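Local coordinates for protein xyloglucan-specific endo-beta-1,4-glucanase BoGH9A (PDB 6DHT) that cleaves the beta-1,4-glucan backbone of xyloglucan internally, releasing xyloglucan oligosaccharides, at residues A[363-372]-A[400-411]. Numbering follows the deposited sequence.
Sequences IKKAPQIYTA and FADSLKTELLKY. With EDO (1,2-ethanediol), chain M; EDO (1,2-ethanediol), chain L.
Tyr370, the largest contributor to the contact, packs tightly, meeting Leu408 with a ring face and Tyr411 with an edge. Leu408 CD1 sits over the centre of one Tyr370 ring face, 3.7 Å from the centroid, a CH-pi contact. The same ring's edge points at the face of Tyr411 in a T-shaped pair, planes at 61°, with Tyr370 CD2 3.5 Å from Tyr411 CG. With CG anti to the backbone N (chi1 180°), the ring runs alongside Leu408 and carries OH inward to a hydrogen bond with Ser450. Cut back to an alanine, Tyr370 would probably leave a gap beside Leu408 CD1, deprive the Tyr411 face of its edge partner and take the phenolic mate from Ser450. A second apolar cluster forms where helix 356-364 ends: Ile363 CD1 stands over the middle of the Phe400 ring, 3.5 Å from its centroid, while Ala366 CB meets the ring edge, 3.5 Å from CZ. Between these clusters packing is looser and more polar. Pro367 CG grazes Leu404 CD2 at 4.3 Å, and an ethanediol, probably from the crystallisation liquor, hydrogen-bonds Pro367 O through both hydroxyls. One water accepts from Tyr370 N and donates to Glu407 O (2.6 Å) and Glu407 OE1 (2.8 Å), bridging loop and helix; Glu407 OE2 forms a salt bridge with Lys410 one turn on, and on this outer side Gln368 and Ile369 are exposed. The loop thus packs along helix 395-416 of the GH9 (alpha/alpha)6 barrel, away from catalytic and metal sites; Pro367 and Tyr370 also touch helix 379-386, Phe400 helix 339-353 and Tyr411 helix 439-458.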
ATOM      1  N   ILE A 363     -17.412   7.673 -18.071  1.00 23.19           N
ATOM      2  CA  ILE A 363     -18.823   7.581 -17.724  1.00 20.29           C
ATOM      3  C   ILE A 363     -19.404   6.223 -18.116  1.00 26.62           C
ATOM      4  O   ILE A 363     -20.167   5.632 -17.341  1.00 24.57           O
ATOM      5  CB  ILE A 363     -19.635   8.717 -18.407  1.00 23.81           C
ATOM      6  CG1 ILE A 363     -19.136  10.082 -17.953  1.00 32.38           C
ATOM      7  CG2 ILE A 363     -21.117   8.579 -18.127  1.00 29.54           C
ATOM      8  CD1 ILE A 363     -19.248  10.354 -16.480  1.00 29.57           C
ATOM      9  N   LYS A 364     -19.046   5.733 -19.307  1.00 23.67           N
ATOM     10  CA  LYS A 364     -19.512   4.431 -19.783  1.00 27.26           C
ATOM     11  C   LYS A 364     -19.102   3.314 -18.830  1.00 31.45           C
ATOM     12  O   LYS A 364     -19.863   2.379 -18.603  1.00 27.00           O
ATOM     13  CB  LYS A 364     -18.965   4.121 -21.178  1.00 32.08           C
ATOM     14  CG  LYS A 364     -19.660   4.846 -22.325  1.00 45.22           C
ATOM     15  CD  LYS A 364     -19.277   4.240 -23.677  1.00 46.20           C
ATOM     16  CE  LYS A 364     -19.974   4.958 -24.824  1.00 57.03           C
ATOM     17  NZ  LYS A 364     -19.848   4.232 -26.119  1.00 69.17           N
ATOM     18  N   LYS A 365     -17.900   3.423 -18.273  1.00 22.78           N
ATOM     19  CA  LYS A 365     -17.342   2.356 -17.439  1.00 22.69           C
ATOM     20  C   LYS A 365     -17.495   2.635 -15.946  1.00 24.88           C
ATOM     21  O   LYS A 365     -16.816   2.015 -15.132  1.00 23.85           O
ATOM     22  CB  LYS A 365     -15.864   2.172 -17.772  1.00 23.29           C
ATOM     23  CG  LYS A 365     -15.603   1.774 -19.213  1.00 26.10           C
ATOM     24  CD  LYS A 365     -15.942   0.305 -19.435  1.00 27.76           C
ATOM     25  CE  LYS A 365     -16.014  -0.061 -20.907  1.00 36.47           C
ATOM     26  NZ  LYS A 365     -14.797   0.351 -21.626  1.00 44.58           N
ATOM     27  N   ALA A 366     -18.372   3.555 -15.565  1.00 22.50           N
ATOM     28  CA  ALA A 366     -18.439   3.967 -14.167  1.00 22.69           C
ATOM     29  C   ALA A 366     -18.868   2.836 -13.241  1.00 21.25           C
ATOM     30  O   ALA A 366     -19.767   2.057 -13.560  1.00 25.07           O
ATOM     31  CB  ALA A 366     -19.374   5.149 -13.993  1.00 24.31           C
ATOM     32  N   PRO A 367     -18.239   2.760 -12.063  1.00 22.80           N
ATOM     33  CA  PRO A 367     -18.704   1.795 -11.065  1.00 25.39           C
ATOM     34  C   PRO A 367     -20.072   2.154 -10.506  1.00 29.10           C
ATOM     35  O   PRO A 367     -20.408   3.331 -10.419  1.00 29.39           O
ATOM     36  CB  PRO A 367     -17.657   1.899  -9.957  1.00 21.25           C
ATOM     37  CG  PRO A 367     -17.160   3.291 -10.067  1.00 21.64           C
ATOM     38  CD  PRO A 367     -17.204   3.660 -11.529  1.00 22.53           C
ATOM     39  N   GLN A 368     -20.846   1.139 -10.145  1.00 26.14           N
ATOM     40  CA  GLN A 368     -22.175   1.350  -9.585  0.58 33.37           C
ATOM     41  C   GLN A 368     -22.101   1.448  -8.057  1.00 30.62           C
ATOM     42  O   GLN A 368     -22.969   2.046  -7.419  1.00 32.34           O
ATOM     43  CB  GLN A 368     -23.133   0.229 -10.022  0.58 34.56           C
ATOM     44  CG  GLN A 368     -23.390   0.162 -11.538  0.58 34.37           C
ATOM     45  CD  GLN A 368     -23.867   1.481 -12.136  0.58 37.72           C
ATOM     46  OE1 GLN A 368     -24.750   2.156 -11.589  0.58 37.29           O
ATOM     47  NE2 GLN A 368     -23.277   1.859 -13.269  0.58 40.29           N
ATOM     48  N   ILE A 369     -21.040   0.884  -7.480  1.00 26.83           N
ATOM     49  CA  ILE A 369     -20.844   0.835  -6.032  1.00 31.30           C
ATOM     50  C   ILE A 369     -19.378   1.202  -5.719  1.00 22.69           C
ATOM     51  O   ILE A 369     -18.528   1.120  -6.608  1.00 24.90           O
ATOM     52  CB  ILE A 369     -21.169  -0.584  -5.550  1.00 26.36           C
ATOM     53  CG1 ILE A 369     -21.293  -0.650  -4.030  1.00 36.82           C
ATOM     54  CG2 ILE A 369     -20.125  -1.567  -6.057  1.00 27.63           C
ATOM     55  CD1 ILE A 369     -21.707  -2.032  -3.516  1.00 40.24           C
ATOM     56  N   TYR A 370     -19.091   1.641  -4.493  1.00 22.31           N
ATOM     57  CA  TYR A 370     -17.705   1.865  -4.075  1.00 20.39           C
ATOM     58  C   TYR A 370     -17.126   0.566  -3.490  1.00 20.53           C
ATOM     59  O   TYR A 370     -17.778  -0.096  -2.684  1.00 21.39           O
ATOM     60  CB  TYR A 370     -17.590   2.974  -3.029  1.00 20.22           C
ATOM     61  CG  TYR A 370     -16.165   3.188  -2.607  1.00 15.86           C
ATOM     62  CD1 TYR A 370     -15.344   4.080  -3.290  1.00 16.30           C
ATOM     63  CD2 TYR A 370     -15.615   2.456  -1.551  1.00 16.42           C
ATOM     64  CE1 TYR A 370     -14.018   4.246  -2.928  1.00 16.60           C
ATOM     65  CE2 TYR A 370     -14.298   2.624  -1.190  1.00 16.93           C
ATOM     66  CZ  TYR A 370     -13.499   3.505  -1.878  1.00 17.32           C
ATOM     67  OH  TYR A 370     -12.175   3.703  -1.536  1.00 15.62           O
ATOM     68  N   THR A 371     -15.914   0.214  -3.915  1.00 17.35           N
ATOM     69  CA  THR A 371     -15.149  -0.884  -3.312  1.00 18.04           C
ATOM     70  C   THR A 371     -13.757  -0.345  -3.067  1.00 19.42           C
ATOM     71  O   THR A 371     -13.292   0.514  -3.796  1.00 17.80           O
ATOM     72  CB  THR A 371     -15.053  -2.098  -4.238  1.00 21.07           C
ATOM     73  OG1 THR A 371     -14.539  -1.689  -5.503  1.00 21.81           O
ATOM     74  CG2 THR A 371     -16.418  -2.731  -4.435  1.00 23.05           C
ATOM     75  N   ALA A 372     -13.086  -0.850  -2.036  1.00 19.65           N
ATOM     76  CA  ALA A 372     -11.757  -0.360  -1.683  1.00 17.45           C
ATOM     77  C   ALA A 372     -10.788  -0.662  -2.813  1.00 16.98           C
ATOM     78  O   ALA A 372     -11.003  -1.609  -3.591  1.00 19.27           O
ATOM     79  CB  ALA A 372     -11.287  -1.030  -0.395  1.00 18.50           C
ATOM     80  N   PHE A 400     -21.896  13.824 -11.498  1.00 16.42           N
ATOM     81  CA  PHE A 400     -21.270  12.518 -11.532  1.00 20.52           C
ATOM     82  C   PHE A 400     -20.434  12.287 -10.266  1.00 20.64           C
ATOM     83  O   PHE A 400     -20.584  11.249  -9.596  1.00 18.45           O
ATOM     84  CB  PHE A 400     -20.400  12.372 -12.771  1.00 16.76           C
ATOM     85  CG  PHE A 400     -19.785  11.007 -12.916  1.00 18.03           C
ATOM     86  CD1 PHE A 400     -20.590   9.893 -13.022  1.00 21.76           C
ATOM     87  CD2 PHE A 400     -18.419  10.858 -12.966  1.00 19.59           C
ATOM     88  CE1 PHE A 400     -20.034   8.624 -13.157  1.00 23.83           C
ATOM     89  CE2 PHE A 400     -17.846   9.594 -13.105  1.00 19.96           C
ATOM     90  CZ  PHE A 400     -18.653   8.484 -13.206  1.00 21.37           C
ATOM     91  N   ALA A 401     -19.557  13.234  -9.940  1.00 18.21           N
ATOM     92  CA  ALA A 401     -18.762  13.134  -8.715  1.00 16.90           C
ATOM     93  C   ALA A 401     -19.659  12.934  -7.496  1.00 21.52           C
ATOM     94  O   ALA A 401     -19.381  12.073  -6.648  1.00 19.07           O
ATOM     95  CB  ALA A 401     -17.880  14.357  -8.533  1.00 18.33           C
ATOM     96  N   ASP A 402     -20.734  13.710  -7.395  1.00 20.59           N
ATOM     97  CA  ASP A 402     -21.647  13.599  -6.257  1.00 22.76           C
ATOM     98  C   ASP A 402     -22.213  12.188  -6.141  1.00 19.64           C
ATOM     99  O   ASP A 402     -22.373  11.681  -5.025  1.00 22.36           O
ATOM    100  CB  ASP A 402     -22.817  14.594  -6.366  1.00 23.77           C
ATOM    101  CG  ASP A 402     -22.430  16.009  -5.984  1.00 33.68           C
ATOM    102  OD1 ASP A 402     -21.288  16.229  -5.539  1.00 39.21           O
ATOM    103  OD2 ASP A 402     -23.290  16.911  -6.117  1.00 36.20           O
ATOM    104  N   SER A 403     -22.497  11.543  -7.270  1.00 19.19           N
ATOM    105  CA  SER A 403     -23.035  10.193  -7.250  1.00 21.79           C
ATOM    106  C   SER A 403     -21.980   9.219  -6.719  1.00 21.90           C
ATOM    107  O   SER A 403     -22.307   8.267  -6.010  1.00 23.89           O
ATOM    108  CB  SER A 403     -23.550   9.745  -8.630  1.00 25.22           C
ATOM    109  OG  SER A 403     -22.511   9.521  -9.572  1.00 27.01           O
ATOM    110  N   LEU A 404     -20.715   9.471  -7.025  1.00 18.14           N
ATOM    111  CA  LEU A 404     -19.644   8.596  -6.546  1.00 17.15           C
ATOM    112  C   LEU A 404     -19.421   8.829  -5.066  1.00 21.11           C
ATOM    113  O   LEU A 404     -19.155   7.871  -4.312  1.00 18.10           O
ATOM    114  CB  LEU A 404     -18.355   8.883  -7.309  1.00 17.13           C
ATOM    115  CG  LEU A 404     -18.352   8.655  -8.822  1.00 19.10           C
ATOM    116  CD1 LEU A 404     -17.054   9.122  -9.457  1.00 18.78           C
ATOM    117  CD2 LEU A 404     -18.600   7.206  -9.154  1.00 22.10           C
ATOM    118  N   LYS A 405     -19.530  10.070  -4.617  1.00 18.59           N
ATOM    119  CA  LYS A 405     -19.456  10.386  -3.200  1.00 18.48           C
ATOM    120  C   LYS A 405     -20.536   9.639  -2.437  1.00 19.51           C
ATOM    121  O   LYS A 405     -20.268   9.028  -1.392  1.00 19.39           O
ATOM    122  CB  LYS A 405     -19.612  11.889  -2.977  1.00 19.51           C
ATOM    123  CG  LYS A 405     -19.740  12.317  -1.516  1.00 21.08           C
ATOM    124  CD  LYS A 405     -19.732  13.826  -1.412  1.00 22.00           C
ATOM    125  CE  LYS A 405     -20.195  14.289  -0.041  1.00 24.01           C
ATOM    126  NZ  LYS A 405     -20.272  15.764   0.045  1.00 26.36           N
ATOM    127  N   THR A 406     -21.758   9.648  -2.953  1.00 20.23           N
ATOM    128  CA  THR A 406     -22.856   8.919  -2.330  1.00 23.11           C
ATOM    129  C   THR A 406     -22.493   7.448  -2.129  1.00 22.16           C
ATOM    130  O   THR A 406     -22.742   6.886  -1.061  1.00 23.93           O
ATOM    131  CB  THR A 406     -24.141   9.059  -3.165  1.00 25.25           C
ATOM    132  OG1 THR A 406     -24.512  10.435  -3.163  1.00 26.54           O
ATOM    133  CG2 THR A 406     -25.281   8.250  -2.583  1.00 29.88           C
ATOM    134  N   GLU A 407     -21.889   6.826  -3.135  1.00 17.94           N
ATOM    135  CA  GLU A 407     -21.521   5.418  -3.036  1.00 22.41           C
ATOM    136  C   GLU A 407     -20.401   5.218  -2.032  1.00 21.06           C
ATOM    137  O   GLU A 407     -20.439   4.260  -1.255  1.00 18.83           O
ATOM    138  CB  GLU A 407     -21.139   4.841  -4.391  1.00 20.85           C
ATOM    139  CG  GLU A 407     -22.330   4.666  -5.346  1.00 24.20           C
ATOM    140  CD  GLU A 407     -23.525   3.954  -4.695  1.00 39.36           C
ATOM    141  OE1 GLU A 407     -23.320   2.892  -4.052  1.00 34.86           O
ATOM    142  OE2 GLU A 407     -24.667   4.464  -4.811  1.00 36.94           O
ATOM    143  N   LEU A 408     -19.444   6.138  -1.975  1.00 18.04           N
ATOM    144  CA  LEU A 408     -18.378   6.029  -0.971  1.00 19.00           C
ATOM    145  C   LEU A 408     -18.966   6.072   0.438  1.00 18.23           C
ATOM    146  O   LEU A 408     -18.567   5.293   1.338  1.00 18.23           O
ATOM    147  CB  LEU A 408     -17.364   7.141  -1.129  1.00 18.10           C
ATOM    148  CG  LEU A 408     -16.340   7.330  -0.006  1.00 18.46           C
ATOM    149  CD1 LEU A 408     -15.420   6.169   0.113  1.00 16.16           C
ATOM    150  CD2 LEU A 408     -15.555   8.600  -0.215  1.00 20.67           C
ATOM    151  N   LEU A 409     -19.941   6.938   0.655  1.00 16.67           N
ATOM    152  CA  LEU A 409     -20.517   7.114   1.985  1.00 17.32           C
ATOM    153  C   LEU A 409     -21.394   5.935   2.376  1.00 22.26           C
ATOM    154  O   LEU A 409     -21.479   5.591   3.566  1.00 21.44           O
ATOM    155  CB  LEU A 409     -21.302   8.409   2.052  1.00 19.63           C
ATOM    156  CG  LEU A 409     -20.402   9.629   1.870  1.00 20.66           C
ATOM    157  CD1 LEU A 409     -21.237  10.888   2.013  1.00 22.37           C
ATOM    158  CD2 LEU A 409     -19.234   9.666   2.849  1.00 24.90           C
ATOM    159  N   LYS A 410     -22.038   5.320   1.399  1.00 20.04           N
ATOM    160  CA  LYS A 410     -22.845   4.131   1.640  1.00 23.61           C
ATOM    161  C   LYS A 410     -21.945   3.002   2.111  1.00 20.38           C
ATOM    162  O   LYS A 410     -22.283   2.267   3.046  1.00 22.27           O
ATOM    163  CB  LYS A 410     -23.563   3.691   0.369  1.00 24.92           C
ATOM    164  CG  LYS A 410     -24.815   4.461   0.062  1.00 35.17           C
ATOM    165  CD  LYS A 410     -25.545   3.803  -1.106  1.00 44.01           C
ATOM    166  CE  LYS A 410     -26.669   4.683  -1.621  1.00 53.96           C
ATOM    167  NZ  LYS A 410     -27.198   4.220  -2.937  1.00 60.50           N
ATOM    168  N   TYR A 411     -20.808   2.850   1.440  1.00 17.76           N
ATOM    169  CA  TYR A 411     -19.803   1.864   1.813  1.00 18.90           C
ATOM    170  C   TYR A 411     -19.301   2.157   3.218  1.00 18.75           C
ATOM    171  O   TYR A 411     -19.239   1.229   4.041  1.00 19.51           O
ATOM    172  CB  TYR A 411     -18.650   1.868   0.799  1.00 17.54           C
ATOM    173  CG  TYR A 411     -17.368   1.228   1.280  1.00 16.87           C
ATOM    174  CD1 TYR A 411     -16.425   1.979   1.937  1.00 17.36           C
ATOM    175  CD2 TYR A 411     -17.102  -0.090   1.027  1.00 19.17           C
ATOM    176  CE1 TYR A 411     -15.243   1.414   2.364  1.00 19.54           C
ATOM    177  CE2 TYR A 411     -15.933  -0.670   1.451  1.00 19.88           C
ATOM    178  CZ  TYR A 411     -15.007   0.102   2.117  1.00 19.24           C
ATOM    179  OH  TYR A 411     -13.830  -0.488   2.541  1.00 20.46           O
TER
HETATM  180  C1  EDO M 612     -22.394   6.601 -10.577  1.00 37.12           C
HETATM  181  O1  EDO M 612     -22.106   5.494 -11.442  1.00 40.41           O
HETATM  182  C2  EDO M 612     -22.928   6.083  -9.246  1.00 40.37           C
HETATM  183  O2  EDO M 612     -22.058   5.055  -8.749  1.00 49.82           O
HETATM  184  C1  EDO L 611     -18.399  15.483  -4.929  1.00 40.58           C
HETATM  185  O1  EDO L 611     -18.813  16.525  -5.823  1.00 44.19           O
HETATM  186  C2  EDO L 611     -16.952  15.722  -4.510  1.00 37.63           C
HETATM  187  O2  EDO L 611     -16.920  16.748  -3.512  1.00 43.16           O
HETATM  188  O   HOH W   1     -21.225   1.997  -2.358  1.00 22.54           O